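Local coordinates for protein putative sulfatase yidJ (Bacteroides fragilis, PDB 2QZU) that probably hydrolyses sulfate esters, as a putative metal-dependent arylsulfatase of the alkaline phosphatase superfamily, at residues Pro54-Leu59 against Val308-Asp313; Ala60-Asn65 against Ala296-Asn301; Gly173-Asp176 against Pro181-Trp184; Thr378-Asp383 against Glu470-Pro475; Thr467-Glu470 against Pro475-Gln478. One frame throughout, in Å; residues are numbered along the deposited sequence.

Contact 1: residues Pro54-Leu59 against Val308-Asp313; sequences PHLDKL and VVFTSD
L56 and L59 project from helix 54-61 onto F310 and V308 of strand 306-311, a helix packed on one face of the central mixed sheet of the sulfatase alpha/beta fold. The short segments run at 131° to each other, closer to antiparallel than parallel, with their axes 10.7 Å apart. The tight part is L56 on F310. The two side chains cross at about a right angle, and both methyls of L56 sit against the phenyl ring. CD2 makes a CH-pi contact over one face, 3.8 Å from the F310 centroid, while CD1 lies nearer the rim. F310 presents that face because its chi1 of 180° points the ring off the strand, opposite its own backbone N. V290 of helix 267-299 also touches F310, so the ring lies in a layer shared by two helices. The L59 end is looser: L59 CD1 stays 4.2 Å from V308 CG1, and I339 and S341 of the neighbouring strand also touch this leucine. On the far side of the helix, K58 turns its amine to the exposed surface, whereas all four touching residues are buried. The closest approach of the whole contact is L56 CD1 to F310 CE2, 3.5 Å.

Contact 2: residues Ala60-Asn65 against Ala296-Asn301; sequences ASEGIN and ALKQNN
The ammonium of K298 has two partners: the carboxylate of E62, across the contact, and the ring of F303, with which K298 makes a cation-pi interaction. The salt bridge is long. K298 NZ stands 3.3 Å from E62 OE2, a weak hydrogen bond, and 3.8 Å from E62 OE1, so the lysine favours one oxygen. The two side chains approach from opposite directions. K298 runs extended until its last torsion, where a bend (chi4 60°) turns NZ aside, and E62 reaches out with an extended chain of its own. E62 also touches F303, which thus lies against both charged partners, and each of the two is only partly exposed. In the sulfatase fold this joins two helix ends on one side of the central sheet: helix 54-61, just before the chain enters strand 64-66, and the long helix 267-299, just before it leads to strand 306-311. At the first end, G63 N bonds back to A60 O at 3.0 Å. The second is finished by a Schellman motif in which N301, with positive phi, sends its N to K298 O at 3.1 Å. One turn back, A296 O takes two donors from N300, which arrive from opposite faces of the carbonyl plane: the backbone N at 3.1 Å, and the side-chain ND2 at 2.9 Å with an N-H...O angle of 143°.

Contact 3: residues Gly173-Asp176 against Pro181-Trp184; sequences GTYD and PMYW
Y175 lays one face of its ring against M182, a selenomethionine, and the two side chains pass each other at a slant. CG of M182 comes down over the middle of the ring, 3.7 Å from the Y175 centroid and 14° off the normal, in a CH-pi contact. A chi1 of 43° holds CG there, between the backbone N and the carbonyl carbon; the chain then bends at chi2 and turns back towards Y175 CB. SE therefore lies obliquely to the ring, 4.7 Å from the Y175 centroid, as a Met-aromatic contact. CE ends close to the root of the tyrosine, 3.2 Å from Y175 CB, which is tight for two carbons, so the exact place of this methyl is a little doubtful. Towards the other end of the ring, P181 CA approaches Y175 CE2 to 3.5 Å at an oblique angle. W184 meets the facing segment differently: G173 N lies at the edge of its indole, near the ring plane, 4.0 Å from W184 CZ3. The segments lie on either side of a short turn that takes the chain from strand 168-172, an edge strand of the central sheet, to strand 182-183 of a two-stranded hairpin with 194-195. Y146 adds an edge-to-face contact to Y175. The polar tips point to other partners, Y175 OH to K180 O and W184 NE1 to R190 O. What holds the two segments together directly is therefore dispersion and ring-face contact in a buried setting, dependent on fit rather than on paired polar groups.

Contact 4: residues Thr378-Asp383 against Glu470-Pro475; sequences TVQTFD and EKTNDP
Q380 makes the one direct hydrogen bond to the other segment, from its NE2 to T472 O at 3.1 Å. The carbonyl oxygen lies close to the plane of the Q380 amide, but seen from T472 the donor is well above the carbonyl plane, and the C=O...N angle is only 101°, so no lone pair points at it. The N-H...O angle of 146° is also somewhat bent. Water adds two bridges. Water 2 accepts from Q380 NE2 at 2.7 Å and donates to K471 O at 3.1 Å, so the amide nitrogen serves two consecutive carbonyls, one directly and one through water. Water 1 donates to Q380 O at 2.9 Å and accepts from K471 NZ at 2.8 Å, tying the lysine tip to the loop backbone. Among bonds to other parts of the chain, Q380 OE1 takes the backbone N of Y88, which fixes the flip of the amide, and T472 OG1 turns back to W468 O in the last turn of its helix. Van der Waals contact is slight: T472 CB comes to 3.8 Å from Q380 NE2. The arrangement joins the loop between helices 361-368 and 385-390 to the C-terminal end of helix 455-471, which closes in a Schellman motif with N473, of positive phi, as its C-prime residue: D474 N bonds to L469 O and N473 N to E470 O.

Contact 5: residues Thr467-Glu470 against Pro475-Gln478; sequences TWLE and PFAQ
The F476 ring meets L469 across the contact at a slant, neither squarely over a face nor at an edge: L469 CD1 comes to 3.8 Å from F476 CD1. Other neighbours of the ring lie outside the two segments. The ring of Y479 meets it with the planes at about 55°, and R414, V425 and A427 touch it from the antiparallel sheet. F476 turns its ring away from its own backbone N (chi1 -162°), which sends it past the leucine to that sheet. L469 takes the other course: CG lies beside its backbone N and anti to the carbonyl carbon (chi1 -62°), and the extended chain beyond carries CD1 to the ring and to within 3.9 Å of A477 N. The closest packing is at A477. Its CB presses on L469 CB at 3.4 Å, tighter than an ordinary carbon contact, and the two CA atoms are just 4.9 Å apart. The small side chain lets the backbones come this near. E470, itself exposed, leans its CG on A477 CB at 3.7 Å, so the methyl fits into the notch between the leucine and glutamate side chains, touching both. The turn keeps its shape partly through backbone bonds, Q478 N to P475 O at 3.1 Å among them, and D474 OD2 accepts from F476 N. Overall the chain leaves helix 455-471, reverses, and winds into a 3-10 turn folded against the helix's last turns, beside the four-stranded antiparallel sheet of the C-terminal subdomain found in sulfatases.

How the contacts relate
From the N terminus, helix 54-61 opens contact 1, whose loop closes only when strand 306-311 is reached, about 250 residues on. Contact 2 starts at the end of the same helix and closes on helix 267-299, just ahead of that strand, so it is nested within contact 1; the two touch where V308 CG2 meets L297 CD1. Contact 3, a short local turn beyond strand 168-172, lies inside both loops. Contacts 4 and 5 come after these and overlap: contact 5 opens on helix 455-471 before contact 4 closes. Contact 4 ties the 378-383 loop to that helix's end, contact 5 folds the next residues back on it; they share E470 and P475, and F382 packs on W468.

Contact 1: residues Pro54-Leu59 against Val308-Asp313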
# COMPACT_ATOMS: atom_id res chain seq x y z
N PRO A 54 0.32 27.85 -4.92
CA PRO A 54 -0.15 29.21 -5.18
C PRO A 54 -1.07 29.82 -4.11
O PRO A 54 -0.99 31.03 -3.86
CB PRO A 54 -0.83 29.08 -6.54
CG PRO A 54 -1.34 27.66 -6.54
CD PRO A 54 -0.16 26.91 -5.96
N HIS A 55 -1.92 29.02 -3.49
CA HIS A 55 -2.83 29.55 -2.49
C HIS A 55 -2.14 29.88 -1.17
O HIS A 55 -2.45 30.89 -0.53
CB HIS A 55 -3.99 28.58 -2.29
CG HIS A 55 -4.80 28.37 -3.53
ND1 HIS A 55 -5.61 29.35 -4.06
CD2 HIS A 55 -4.87 27.32 -4.39
CE1 HIS A 55 -6.14 28.92 -5.19
NE2 HIS A 55 -5.71 27.69 -5.41
N LEU A 56 -1.18 29.05 -0.77
CA LEU A 56 -0.44 29.33 0.45
C LEU A 56 0.50 30.51 0.21
O LEU A 56 0.76 31.29 1.12
CB LEU A 56 0.36 28.10 0.89
CG LEU A 56 -0.49 26.95 1.43
CD1 LEU A 56 0.40 25.76 1.76
CD2 LEU A 56 -1.25 27.41 2.67
N ASP A 57 1.00 30.64 -1.02
CA ASP A 57 1.88 31.77 -1.34
C ASP A 57 1.07 33.06 -1.20
O ASP A 57 1.56 34.06 -0.68
CB ASP A 57 2.41 31.68 -2.78
CG ASP A 57 3.41 30.56 -2.97
OD1 ASP A 57 3.82 29.93 -1.98
OD2 ASP A 57 3.80 30.32 -4.14
N LYS A 58 -0.17 33.03 -1.68
CA LYS A 58 -1.06 34.19 -1.61
C LYS A 58 -1.37 34.51 -0.15
O LYS A 58 -1.34 35.67 0.27
CB LYS A 58 -2.35 33.90 -2.39
CG LYS A 58 -3.37 35.04 -2.37
CD LYS A 58 -2.84 36.30 -3.03
CE LYS A 58 -3.89 37.40 -3.04
NZ LYS A 58 -3.38 38.66 -3.65
N LEU A 59 -1.67 33.48 0.63
CA LEU A 59 -1.98 33.65 2.05
C LEU A 59 -0.79 34.30 2.74
O LEU A 59 -0.95 35.23 3.54
CB LEU A 59 -2.28 32.30 2.70
CG LEU A 59 -2.69 32.32 4.17
CD1 LEU A 59 -4.01 33.07 4.32
CD2 LEU A 59 -2.82 30.90 4.67
N VAL A 308 -5.97 33.46 10.53
CA VAL A 308 -5.89 32.22 9.77
C VAL A 308 -4.47 31.70 9.94
O VAL A 308 -3.50 32.43 9.74
CB VAL A 308 -6.17 32.45 8.27
CG1 VAL A 308 -5.99 31.13 7.49
CG2 VAL A 308 -7.58 32.98 8.09
N VAL A 309 -4.36 30.44 10.34
CA VAL A 309 -3.07 29.81 10.55
C VAL A 309 -2.94 28.56 9.69
O VAL A 309 -3.89 27.77 9.63
CB VAL A 309 -2.88 29.36 12.02
CG1 VAL A 309 -1.51 28.73 12.21
CG2 VAL A 309 -3.08 30.52 12.97
N PHE A 310 -1.81 28.40 9.01
CA PHE A 310 -1.57 27.17 8.25
C PHE A 310 -0.28 26.61 8.81
O PHE A 310 0.77 27.26 8.75
CB PHE A 310 -1.38 27.39 6.75
CG PHE A 310 -1.13 26.10 6.00
CD1 PHE A 310 -2.17 25.21 5.75
CD2 PHE A 310 0.16 25.72 5.64
CE1 PHE A 310 -1.94 23.97 5.16
CE2 PHE A 310 0.41 24.48 5.05
CZ PHE A 310 -0.64 23.60 4.81
N THR A 311 -0.34 25.40 9.36
CA THR A 311 0.85 24.79 9.94
C THR A 311 0.79 23.27 9.83
O THR A 311 -0.04 22.72 9.11
CB THR A 311 1.00 25.25 11.42
OG1 THR A 311 2.26 24.83 11.93
CG2 THR A 311 -0.12 24.68 12.26
N SER A 312 1.68 22.58 10.54
CA SER A 312 1.73 21.12 10.49
C SER A 312 2.29 20.59 11.80
O SER A 312 2.98 21.30 12.52
CB SER A 312 2.60 20.66 9.32
OG SER A 312 2.61 19.25 9.20
N ASP A 313 1.99 19.33 12.10
CA ASP A 313 2.47 18.72 13.34
C ASP A 313 3.93 18.29 13.26
O ASP A 313 4.60 18.17 14.28
CB ASP A 313 1.57 17.54 13.75
CG ASP A 313 1.41 16.49 12.66
OD1 ASP A 313 1.72 16.76 11.48
OD2 ASP A 313 0.95 15.38 12.99

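Contact 2: residues Ala60-Asn65 against Ala296-Asn301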
# COMPACT_ATOMS: atom_id res chain seq x y z
N ALA A 60 0.41 33.81 2.43
CA ALA A 60 1.63 34.34 3.02
C ALA A 60 1.83 35.81 2.68
O ALA A 60 2.25 36.60 3.52
CB ALA A 60 2.83 33.54 2.54
N SER A 61 1.52 36.17 1.44
CA SER A 61 1.67 37.55 0.99
C SER A 61 0.72 38.50 1.71
O SER A 61 0.95 39.71 1.75
CB SER A 61 1.43 37.65 -0.52
OG SER A 61 0.05 37.53 -0.81
N GLU A 62 -0.36 37.95 2.25
CA GLU A 62 -1.33 38.77 2.97
C GLU A 62 -1.09 38.70 4.47
O GLU A 62 -1.83 39.29 5.26
CB GLU A 62 -2.75 38.29 2.65
CG GLU A 62 -3.10 38.35 1.17
CD GLU A 62 -4.57 38.05 0.91
OE1 GLU A 62 -5.42 38.89 1.28
OE2 GLU A 62 -4.87 36.98 0.34
N GLY A 63 -0.03 37.99 4.86
CA GLY A 63 0.29 37.86 6.27
C GLY A 63 1.77 37.67 6.55
O GLY A 63 2.61 38.37 6.00
N ILE A 64 2.08 36.70 7.41
CA ILE A 64 3.46 36.42 7.79
C ILE A 64 3.83 34.97 7.51
O ILE A 64 3.04 34.05 7.73
CB ILE A 64 3.68 36.66 9.29
CG1 ILE A 64 3.11 38.01 9.70
CG2 ILE A 64 5.18 36.60 9.60
CD1 ILE A 64 2.86 38.12 11.19
N ASN A 65 5.06 34.77 7.05
CA ASN A 65 5.56 33.43 6.76
C ASN A 65 6.73 33.19 7.72
O ASN A 65 7.79 33.80 7.58
CB ASN A 65 6.04 33.36 5.30
CG ASN A 65 6.38 31.94 4.86
OD1 ASN A 65 6.89 31.73 3.76
ND2 ASN A 65 6.09 30.97 5.72
N ALA A 296 -13.85 31.17 0.83
CA ALA A 296 -15.11 31.18 1.56
C ALA A 296 -15.07 32.29 2.61
O ALA A 296 -16.06 33.00 2.82
CB ALA A 296 -15.37 29.83 2.22
N LEU A 297 -13.93 32.43 3.28
CA LEU A 297 -13.77 33.47 4.29
C LEU A 297 -13.93 34.84 3.65
O LEU A 297 -14.64 35.70 4.17
CB LEU A 297 -12.39 33.36 4.96
CG LEU A 297 -12.20 32.18 5.91
CD1 LEU A 297 -10.75 32.14 6.39
CD2 LEU A 297 -13.15 32.31 7.11
N LYS A 298 -13.28 35.06 2.51
CA LYS A 298 -13.37 36.34 1.82
C LYS A 298 -14.78 36.63 1.30
O LYS A 298 -15.26 37.76 1.37
CB LYS A 298 -12.36 36.39 0.66
CG LYS A 298 -10.91 36.51 1.10
CD LYS A 298 -9.97 36.56 -0.10
CE LYS A 298 -8.57 37.01 0.30
NZ LYS A 298 -7.95 36.10 1.29
N GLN A 299 -15.44 35.59 0.78
CA GLN A 299 -16.80 35.72 0.26
C GLN A 299 -17.79 36.14 1.34
O GLN A 299 -18.75 36.86 1.08
CB GLN A 299 -17.24 34.38 -0.35
CG GLN A 299 -18.70 34.32 -0.83
CD GLN A 299 -18.99 35.29 -1.96
OE1 GLN A 299 -18.23 35.40 -2.91
NE2 GLN A 299 -20.12 35.99 -1.85
N ASN A 300 -17.55 35.69 2.57
CA ASN A 300 -18.42 35.99 3.70
C ASN A 300 -17.93 37.18 4.53
O ASN A 300 -18.48 37.44 5.60
CB ASN A 300 -18.56 34.76 4.59
CG ASN A 300 -19.42 33.67 3.96
OD1 ASN A 300 -20.64 33.82 3.84
ND2 ASN A 300 -18.79 32.58 3.54
N ASN A 301 -16.92 37.88 4.03
CA ASN A 301 -16.36 39.03 4.75
C ASN A 301 -15.88 38.61 6.14
O ASN A 301 -16.01 39.35 7.12
CB ASN A 301 -17.41 40.14 4.87
CG ASN A 301 -17.65 40.86 3.56
OD1 ASN A 301 -18.59 41.64 3.43
ND2 ASN A 301 -16.78 40.62 2.59

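Contact 3: residues Gly173-Asp176 against Pro181-Trp184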
# COMPACT_ATOMS: atom_id res chain seq x y z
N GLY A 173 -10.03 9.49 14.47
CA GLY A 173 -8.79 9.35 15.23
C GLY A 173 -7.64 9.48 14.26
O GLY A 173 -6.96 10.49 14.21
N THR A 174 -7.41 8.42 13.49
CA THR A 174 -6.40 8.43 12.44
C THR A 174 -6.84 7.38 11.42
O THR A 174 -7.46 6.38 11.78
CB THR A 174 -4.96 8.18 12.97
OG1 THR A 174 -4.02 8.55 11.95
CG2 THR A 174 -4.75 6.72 13.35
N TYR A 175 -6.54 7.63 10.15
CA TYR A 175 -6.94 6.75 9.05
C TYR A 175 -6.24 7.35 7.83
O TYR A 175 -6.39 8.55 7.56
CB TYR A 175 -8.46 6.84 8.89
CG TYR A 175 -9.06 6.06 7.74
CD1 TYR A 175 -9.53 4.76 7.93
CD2 TYR A 175 -9.21 6.64 6.49
CE1 TYR A 175 -10.15 4.06 6.89
CE2 TYR A 175 -9.81 5.96 5.45
CZ TYR A 175 -10.28 4.68 5.65
OH TYR A 175 -10.92 4.04 4.62
N ASP A 176 -5.53 6.52 7.07
CA ASP A 176 -4.74 7.04 5.96
C ASP A 176 -5.07 6.70 4.52
O ASP A 176 -4.26 6.98 3.63
CB ASP A 176 -3.26 6.73 6.23
CG ASP A 176 -2.84 7.09 7.64
OD1 ASP A 176 -3.35 8.10 8.17
OD2 ASP A 176 -2.00 6.38 8.23
N PRO A 181 -11.93 8.36 2.90
CA PRO A 181 -11.81 8.65 4.33
C PRO A 181 -13.11 8.38 5.09
O PRO A 181 -14.17 8.25 4.48
CB PRO A 181 -11.45 10.13 4.35
CG PRO A 181 -12.24 10.67 3.19
CD PRO A 181 -11.99 9.61 2.12
N MSE A 182 -13.00 8.27 6.41
CA MSE A 182 -14.19 8.05 7.23
C MSE A 182 -14.24 9.13 8.31
O MSE A 182 -13.21 9.72 8.66
CB MSE A 182 -14.20 6.64 7.85
CG MSE A 182 -12.89 6.15 8.41
SE MSE A 182 -12.47 6.93 10.12
CE MSE A 182 -10.98 5.83 10.62
N TYR A 183 -15.44 9.38 8.81
CA TYR A 183 -15.65 10.41 9.81
C TYR A 183 -16.82 10.07 10.71
O TYR A 183 -17.64 9.19 10.40
CB TYR A 183 -16.00 11.74 9.13
CG TYR A 183 -14.99 12.25 8.14
CD1 TYR A 183 -13.95 13.08 8.54
CD2 TYR A 183 -15.05 11.86 6.80
CE1 TYR A 183 -12.98 13.52 7.64
CE2 TYR A 183 -14.09 12.28 5.89
CZ TYR A 183 -13.06 13.11 6.31
OH TYR A 183 -12.10 13.50 5.42
N TRP A 184 -16.88 10.77 11.83
CA TRP A 184 -17.99 10.67 12.77
C TRP A 184 -18.52 12.09 12.78
O TRP A 184 -17.74 13.04 12.93
CB TRP A 184 -17.51 10.34 14.18
CG TRP A 184 -17.28 8.90 14.47
CD1 TRP A 184 -18.22 7.97 14.82
CD2 TRP A 184 -16.01 8.25 14.53
NE1 TRP A 184 -17.60 6.77 15.10
CE2 TRP A 184 -16.25 6.91 14.93
CE3 TRP A 184 -14.70 8.66 14.29
CZ2 TRP A 184 -15.22 5.99 15.10
CZ3 TRP A 184 -13.67 7.74 14.45
CH2 TRP A 184 -13.93 6.42 14.85

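Contact 4: residues Thr378-Asp383 against Glu470-Pro475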
# COMPACT_ATOMS: atom_id res chain seq x y z
N THR A 378 -1.08 26.22 34.11
CA THR A 378 -0.48 24.95 33.71
C THR A 378 0.23 25.01 32.35
O THR A 378 1.03 24.13 32.03
CB THR A 378 -1.53 23.82 33.69
OG1 THR A 378 -0.89 22.56 33.46
CG2 THR A 378 -2.56 24.06 32.59
N VAL A 379 -0.06 26.04 31.56
CA VAL A 379 0.57 26.17 30.24
C VAL A 379 2.07 26.49 30.38
O VAL A 379 2.46 27.40 31.11
CB VAL A 379 -0.15 27.26 29.40
CG1 VAL A 379 0.64 27.57 28.14
CG2 VAL A 379 -1.54 26.77 29.03
N GLN A 380 2.89 25.72 29.66
CA GLN A 380 4.35 25.86 29.72
C GLN A 380 5.01 26.46 28.48
O GLN A 380 6.14 26.95 28.57
CB GLN A 380 4.99 24.49 29.96
CG GLN A 380 4.50 23.75 31.19
CD GLN A 380 5.12 22.37 31.30
OE1 GLN A 380 4.85 21.49 30.47
NE2 GLN A 380 5.95 22.16 32.31
N THR A 381 4.34 26.40 27.34
CA THR A 381 4.92 26.91 26.10
C THR A 381 5.04 28.44 26.02
O THR A 381 4.47 29.17 26.83
CB THR A 381 4.16 26.35 24.88
OG1 THR A 381 2.79 26.75 24.94
CG2 THR A 381 4.23 24.83 24.88
N PHE A 382 5.79 28.92 25.03
CA PHE A 382 6.03 30.36 24.85
C PHE A 382 4.86 31.19 24.31
O PHE A 382 4.23 30.81 23.33
CB PHE A 382 7.23 30.59 23.92
CG PHE A 382 8.52 30.01 24.42
CD1 PHE A 382 8.90 28.71 24.05
CD2 PHE A 382 9.38 30.75 25.22
CE1 PHE A 382 10.11 28.18 24.48
CE2 PHE A 382 10.59 30.23 25.66
CZ PHE A 382 10.96 28.94 25.28
N ASP A 383 4.60 32.31 24.97
CA ASP A 383 3.56 33.24 24.53
C ASP A 383 4.32 34.23 23.66
O ASP A 383 4.97 35.15 24.17
CB ASP A 383 2.93 33.98 25.72
CG ASP A 383 1.88 34.98 25.29
OD1 ASP A 383 1.88 35.40 24.11
OD2 ASP A 383 1.05 35.38 26.15
N GLU A 470 14.44 21.26 34.25
CA GLU A 470 14.02 21.53 35.62
C GLU A 470 12.83 22.50 35.62
O GLU A 470 11.86 22.33 36.37
CB GLU A 470 15.18 22.12 36.43
CG GLU A 470 16.35 21.15 36.62
CD GLU A 470 17.52 21.75 37.37
OE1 GLU A 470 18.03 22.81 36.95
OE2 GLU A 470 17.95 21.15 38.38
N LYS A 471 12.89 23.50 34.75
CA LYS A 471 11.84 24.51 34.62
C LYS A 471 10.51 23.88 34.21
O LYS A 471 9.45 24.32 34.65
CB LYS A 471 12.26 25.56 33.59
CG LYS A 471 11.28 26.71 33.41
CD LYS A 471 11.87 27.74 32.44
CE LYS A 471 10.96 28.95 32.27
NZ LYS A 471 9.69 28.61 31.59
N THR A 472 10.59 22.86 33.36
CA THR A 472 9.39 22.18 32.87
C THR A 472 8.98 20.95 33.67
O THR A 472 8.12 20.18 33.24
CB THR A 472 9.57 21.80 31.37
OG1 THR A 472 10.77 21.04 31.20
CG2 THR A 472 9.66 23.06 30.51
N ASN A 473 9.58 20.76 34.84
CA ASN A 473 9.25 19.63 35.72
C ASN A 473 9.36 18.29 34.97
O ASN A 473 8.43 17.48 35.00
CB ASN A 473 7.83 19.81 36.27
CG ASN A 473 7.51 18.87 37.42
OD1 ASN A 473 6.38 18.83 37.90
ND2 ASN A 473 8.51 18.12 37.88
N ASP A 474 10.49 18.09 34.31
CA ASP A 474 10.76 16.88 33.54
C ASP A 474 11.83 16.08 34.28
O ASP A 474 12.96 16.54 34.42
CB ASP A 474 11.25 17.29 32.14
CG ASP A 474 11.31 16.12 31.17
OD1 ASP A 474 11.31 16.39 29.95
OD2 ASP A 474 11.37 14.96 31.61
N PRO A 475 11.48 14.88 34.78
CA PRO A 475 12.42 14.03 35.51
C PRO A 475 13.76 13.76 34.81
O PRO A 475 14.75 13.43 35.46
CB PRO A 475 11.62 12.75 35.74
CG PRO A 475 10.23 13.26 35.90
CD PRO A 475 10.13 14.28 34.78
O HOH W 1 7.96 26.56 30.80
O HOH W 2 6.43 23.95 34.27

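Contact 5: residues Thr467-Glu470 against Pro475-Gln478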
# COMPACT_ATOMS: atom_id res chain seq x y z
N THR A 467 18.66 23.15 32.93
CA THR A 467 17.84 24.24 33.45
C THR A 467 16.45 24.19 32.82
O THR A 467 15.44 24.40 33.50
CB THR A 467 18.48 25.61 33.17
OG1 THR A 467 19.77 25.67 33.80
CG2 THR A 467 17.60 26.73 33.70
N TRP A 468 16.40 23.90 31.52
CA TRP A 468 15.14 23.81 30.79
C TRP A 468 14.29 22.66 31.32
O TRP A 468 13.09 22.81 31.55
CB TRP A 468 15.39 23.61 29.29
CG TRP A 468 14.14 23.25 28.53
CD1 TRP A 468 13.73 22.00 28.16
CD2 TRP A 468 13.11 24.15 28.13
NE1 TRP A 468 12.49 22.07 27.56
CE2 TRP A 468 12.09 23.38 27.53
CE3 TRP A 468 12.94 25.54 28.22
CZ2 TRP A 468 10.92 23.95 27.02
CZ3 TRP A 468 11.77 26.11 27.72
CH2 TRP A 468 10.78 25.31 27.12
N LEU A 469 14.91 21.50 31.51
CA LEU A 469 14.18 20.34 31.99
C LEU A 469 13.67 20.56 33.42
O LEU A 469 12.58 20.11 33.77
CB LEU A 469 15.05 19.09 31.89
CG LEU A 469 15.46 18.77 30.43
CD1 LEU A 469 16.49 17.66 30.40
CD2 LEU A 469 14.22 18.36 29.63
N GLU A 470 14.44 21.26 34.25
CA GLU A 470 14.02 21.53 35.62
C GLU A 470 12.83 22.50 35.62
O GLU A 470 11.86 22.33 36.37
CB GLU A 470 15.18 22.12 36.43
CG GLU A 470 16.35 21.15 36.62
CD GLU A 470 17.52 21.75 37.37
OE1 GLU A 470 18.03 22.81 36.95
OE2 GLU A 470 17.95 21.15 38.38
N PRO A 475 11.48 14.88 34.78
CA PRO A 475 12.42 14.03 35.51
C PRO A 475 13.76 13.76 34.81
O PRO A 475 14.75 13.43 35.46
CB PRO A 475 11.62 12.75 35.74
CG PRO A 475 10.23 13.26 35.90
CD PRO A 475 10.13 14.28 34.78
N PHE A 476 13.78 13.90 33.49
CA PHE A 476 14.99 13.67 32.69
C PHE A 476 16.12 14.62 33.14
O PHE A 476 17.31 14.32 32.96
CB PHE A 476 14.65 13.87 31.20
CG PHE A 476 15.65 13.27 30.25
CD1 PHE A 476 16.89 13.86 30.03
CD2 PHE A 476 15.32 12.13 29.51
CE1 PHE A 476 17.78 13.34 29.09
CE2 PHE A 476 16.20 11.60 28.57
CZ PHE A 476 17.43 12.21 28.36
N ALA A 477 15.75 15.74 33.73
CA ALA A 477 16.72 16.72 34.21
C ALA A 477 17.75 16.10 35.16
O ALA A 477 18.91 16.48 35.16
CB ALA A 477 16.01 17.87 34.91
N GLN A 478 17.30 15.14 35.96
CA GLN A 478 18.17 14.48 36.94
C GLN A 478 19.28 13.62 36.34
O GLN A 478 20.23 13.27 37.03
CB GLN A 478 17.33 13.63 37.89
CG GLN A 478 16.44 14.45 38.81
CD GLN A 478 17.25 15.17 39.88
OE1 GLN A 478 17.85 14.54 40.74
NE2 GLN A 478 17.26 16.49 39.82